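Local structure of arylalkylamine N-Acetyltransferase like 5b (Aedes aegypti, 4FD4) at residues L179-L189 with Q208-L216. The protein probably transfers acyl groups from acyl-CoA, such as acetyl-CoA, to the amino group of arylalkylamines such as serotonin or dopamine. Sequence-based numbering, arbitrary orientation.
Sequences LGMECISQLAL and QVIKTCVKL
The antiparallel pair of strands 182-188 and 209-216 forms one edge of the GNAT sheet, where the last strand, 209-216, is inserted between 162-167 and the outermost 182-188. A classic beta bulge shifts the register by one residue, setting Ile184 and Ser185 opposite the single Thr212: Ile184 N donates to Thr212 O at 3.0 Å, and Ser185 O accepts from Thr212 N at 2.9 Å. Pairing resumes at Leu187 and Ile210. At the bulge the Ile184 side chain, with CG1 between its backbone N and carbonyl carbon (chi1 51°), crosses Val214 at about a right angle, its CD1 a tight 3.5 Å from Val214 CG1. On the other face, Cys213 SG rests against Cys183 CB at 3.5 Å, while Cys183 SG, anti to its backbone N (chi1 160°), turns to Lys211 CD (3.5 Å). Lys211 also lies alongside Gln186, its CE 3.7 Å from Gln186 OE1. Where helix 170-178 ends in a Schellman motif at Gly180, the extended Lys215 reaches back and its NZ donates to Leu179 O at 2.7 Å, tilted 28° from the carbonyl plane. Cys183 SG and Cys213 SG stay 4.5 Å apart, so the disulfide seen in another structure of this protein is absent here; closing it would require a sulfur to turn.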
loop_
_atom_site.group_PDB
_atom_site.type_symbol
_atom_site.label_atom_id
_atom_site.label_comp_id
_atom_site.label_asym_id
_atom_site.label_seq_id
_atom_site.Cartn_x
_atom_site.Cartn_y
_atom_site.Cartn_z
ATOM N N LEU A 179 2.539 15.399 5.714
ATOM C CA LEU A 179 3.203 15.701 4.448
ATOM C C LEU A 179 2.235 16.289 3.421
ATOM O O LEU A 179 2.504 16.257 2.214
ATOM C CB LEU A 179 3.938 14.478 3.883
ATOM C CG LEU A 179 5.238 14.020 4.569
ATOM C CD1 LEU A 179 4.968 13.402 5.931
ATOM C CD2 LEU A 179 5.997 13.020 3.690
ATOM N N GLY A 180 1.114 16.821 3.910
ATOM C CA GLY A 180 0.224 17.624 3.092
ATOM C C GLY A 180 -0.862 16.871 2.351
ATOM O O GLY A 180 -1.492 17.417 1.440
ATOM N N MET A 181 -1.088 15.619 2.733
ATOM C CA MET A 181 -2.141 14.817 2.123
ATOM C C MET A 181 -3.465 15.002 2.873
ATOM O O MET A 181 -3.498 14.975 4.104
ATOM C CB MET A 181 -1.737 13.338 2.097
ATOM C CG MET A 181 -0.396 13.079 1.403
ATOM S SD MET A 181 0.009 11.326 1.260
ATOM C CE MET A 181 -1.057 10.834 -0.094
ATOM N N GLU A 182 -4.547 15.210 2.126
ATOM C CA GLU A 182 -5.878 15.331 2.706
ATOM C C GLU A 182 -6.560 13.967 2.620
ATOM O O GLU A 182 -6.626 13.381 1.537
ATOM C CB GLU A 182 -6.693 16.387 1.935
ATOM C CG GLU A 182 -8.157 16.564 2.380
ATOM C CD GLU A 182 -8.989 17.381 1.387
ATOM O OE1 GLU A 182 -8.452 17.749 0.318
ATOM O OE2 GLU A 182 -10.181 17.654 1.668
ATOM N N CYS A 183 -7.046 13.449 3.749
ATOM C CA CYS A 183 -7.874 12.239 3.726
ATOM C C CYS A 183 -9.249 12.569 3.171
ATOM O O CYS A 183 -9.983 13.365 3.759
ATOM C CB CYS A 183 -8.031 11.635 5.115
ATOM S SG CYS A 183 -9.478 10.520 5.237
ATOM N N ILE A 184 -9.595 11.947 2.049
ATOM C CA ILE A 184 -10.813 12.288 1.324
ATOM C C ILE A 184 -11.893 11.216 1.443
ATOM O O ILE A 184 -13.058 11.459 1.119
ATOM C CB ILE A 184 -10.529 12.510 -0.163
ATOM C CG1 ILE A 184 -9.747 11.320 -0.728
ATOM C CG2 ILE A 184 -9.778 13.826 -0.382
ATOM C CD1 ILE A 184 -9.453 11.439 -2.197
ATOM N N SER A 185 -11.507 10.032 1.901
ATOM C CA SER A 185 -12.449 8.934 2.042
ATOM C C SER A 185 -11.942 7.960 3.102
ATOM O O SER A 185 -10.737 7.857 3.327
ATOM C CB SER A 185 -12.642 8.231 0.693
ATOM O OG SER A 185 -13.137 6.920 0.866
ATOM N N GLN A 186 -12.857 7.264 3.771
ATOM C CA GLN A 186 -12.466 6.241 4.737
ATOM C C GLN A 186 -13.459 5.093 4.792
ATOM O O GLN A 186 -14.593 5.211 4.317
ATOM C CB GLN A 186 -12.253 6.836 6.136
ATOM C CG GLN A 186 -13.170 7.986 6.501
ATOM C CD GLN A 186 -12.883 8.521 7.893
ATOM O OE1 GLN A 186 -12.886 7.768 8.875
ATOM N NE2 GLN A 186 -12.624 9.821 7.986
ATOM N N LEU A 187 -13.024 3.979 5.370
ATOM C CA LEU A 187 -13.845 2.776 5.427
ATOM C C LEU A 187 -13.534 1.984 6.681
ATOM O O LEU A 187 -12.396 1.548 6.895
ATOM C CB LEU A 187 -13.626 1.907 4.179
ATOM C CG LEU A 187 -14.107 0.444 4.202
ATOM C CD1 LEU A 187 -14.652 0.003 2.847
ATOM C CD2 LEU A 187 -12.994 -0.481 4.617
ATOM N N ALA A 188 -14.553 1.801 7.511
ATOM C CA ALA A 188 -14.432 0.938 8.671
ATOM C C ALA A 188 -14.308 -0.506 8.197
ATOM O O ALA A 188 -15.217 -1.043 7.562
ATOM C CB ALA A 188 -15.631 1.114 9.589
ATOM N N LEU A 189 -13.178 -1.126 8.514
ATOM C CA LEU A 189 -12.868 -2.475 8.054
ATOM C C LEU A 189 -13.927 -3.516 8.428
ATOM O O LEU A 189 -14.346 -4.319 7.587
ATOM C CB LEU A 189 -11.511 -2.914 8.601
ATOM C CG LEU A 189 -10.478 -3.414 7.595
ATOM C CD1 LEU A 189 -9.424 -4.249 8.297
ATOM C CD2 LEU A 189 -11.150 -4.209 6.496
ATOM N N GLN A 208 -11.205 -0.289 13.705
ATOM C CA GLN A 208 -10.049 -0.052 12.838
ATOM C C GLN A 208 -10.514 0.461 11.481
ATOM O O GLN A 208 -11.340 -0.166 10.817
ATOM C CB GLN A 208 -9.199 -1.308 12.657
ATOM C CG GLN A 208 -8.235 -1.211 11.476
ATOM C CD GLN A 208 -6.948 -1.983 11.696
ATOM O OE1 GLN A 208 -6.963 -3.195 11.937
ATOM N NE2 GLN A 208 -5.820 -1.281 11.615
ATOM N N VAL A 209 -9.968 1.602 11.074
ATOM C CA VAL A 209 -10.445 2.322 9.903
ATOM C C VAL A 209 -9.331 2.500 8.877
ATOM O O VAL A 209 -8.174 2.728 9.240
ATOM C CB VAL A 209 -10.958 3.720 10.294
ATOM C CG1 VAL A 209 -11.433 4.477 9.075
ATOM C CG2 VAL A 209 -12.077 3.617 11.329
ATOM N N ILE A 210 -9.691 2.404 7.599
ATOM C CA ILE A 210 -8.754 2.638 6.511
ATOM C C ILE A 210 -9.013 4.014 5.927
ATOM O O ILE A 210 -10.161 4.368 5.663
ATOM C CB ILE A 210 -8.932 1.602 5.400
ATOM C CG1 ILE A 210 -8.927 0.187 5.983
ATOM C CG2 ILE A 210 -7.847 1.776 4.336
ATOM C CD1 ILE A 210 -9.112 -0.888 4.950
ATOM N N LYS A 211 -7.964 4.800 5.725
ATOM C CA LYS A 211 -8.162 6.142 5.182
ATOM C C LYS A 211 -7.405 6.357 3.881
ATOM O O LYS A 211 -6.195 6.197 3.834
ATOM C CB LYS A 211 -7.742 7.213 6.195
ATOM C CG LYS A 211 -8.504 7.185 7.520
ATOM C CD LYS A 211 -8.694 8.608 8.040
ATOM C CE LYS A 211 -9.305 8.642 9.436
ATOM N NZ LYS A 211 -8.354 8.143 10.471
ATOM N N THR A 212 -8.120 6.728 2.825
ATOM C CA THR A 212 -7.488 7.073 1.563
ATOM C C THR A 212 -7.144 8.562 1.560
ATOM O O THR A 212 -8.030 9.420 1.677
ATOM C CB THR A 212 -8.405 6.730 0.366
ATOM O OG1 THR A 212 -8.799 5.353 0.447
ATOM C CG2 THR A 212 -7.684 6.980 -0.952
ATOM N N CYS A 213 -5.858 8.875 1.435
ATOM C CA CYS A 213 -5.418 10.274 1.443
ATOM C C CYS A 213 -4.716 10.640 0.139
ATOM O O CYS A 213 -4.208 9.757 -0.574
ATOM C CB CYS A 213 -4.515 10.553 2.653
ATOM S SG CYS A 213 -5.167 9.894 4.210
ATOM N N VAL A 214 -4.688 11.939 -0.172
ATOM C CA VAL A 214 -4.236 12.401 -1.485
ATOM C C VAL A 214 -3.657 13.822 -1.450
ATOM O O VAL A 214 -4.045 14.647 -0.619
ATOM C CB VAL A 214 -5.390 12.367 -2.508
ATOM C CG1 VAL A 214 -6.513 13.295 -2.059
ATOM C CG2 VAL A 214 -4.895 12.765 -3.896
ATOM N N LYS A 215 -2.741 14.103 -2.371
ATOM C CA LYS A 215 -2.084 15.401 -2.443
ATOM C C LYS A 215 -1.656 15.715 -3.881
ATOM O O LYS A 215 -1.118 14.849 -4.585
ATOM C CB LYS A 215 -0.898 15.418 -1.476
ATOM C CG LYS A 215 0.236 16.347 -1.845
ATOM C CD LYS A 215 1.206 16.482 -0.666
ATOM C CE LYS A 215 2.587 16.904 -1.158
ATOM N NZ LYS A 215 3.451 17.428 -0.054
ATOM N N LEU A 216 -1.952 16.933 -4.334
ATOM C CA LEU A 216 -1.481 17.382 -5.635
ATOM C C LEU A 216 0.020 17.571 -5.538
ATOM O O LEU A 216 0.542 17.988 -4.499
ATOM C CB LEU A 216 -2.147 18.700 -6.050
ATOM C CG LEU A 216 -3.020 18.628 -7.303
ATOM C CD1 LEU A 216 -4.278 17.810 -7.034
ATOM C CD2 LEU A 216 -3.387 20.023 -7.816
HETATM O O HOH W 1 -4.154 18.089 -0.567
#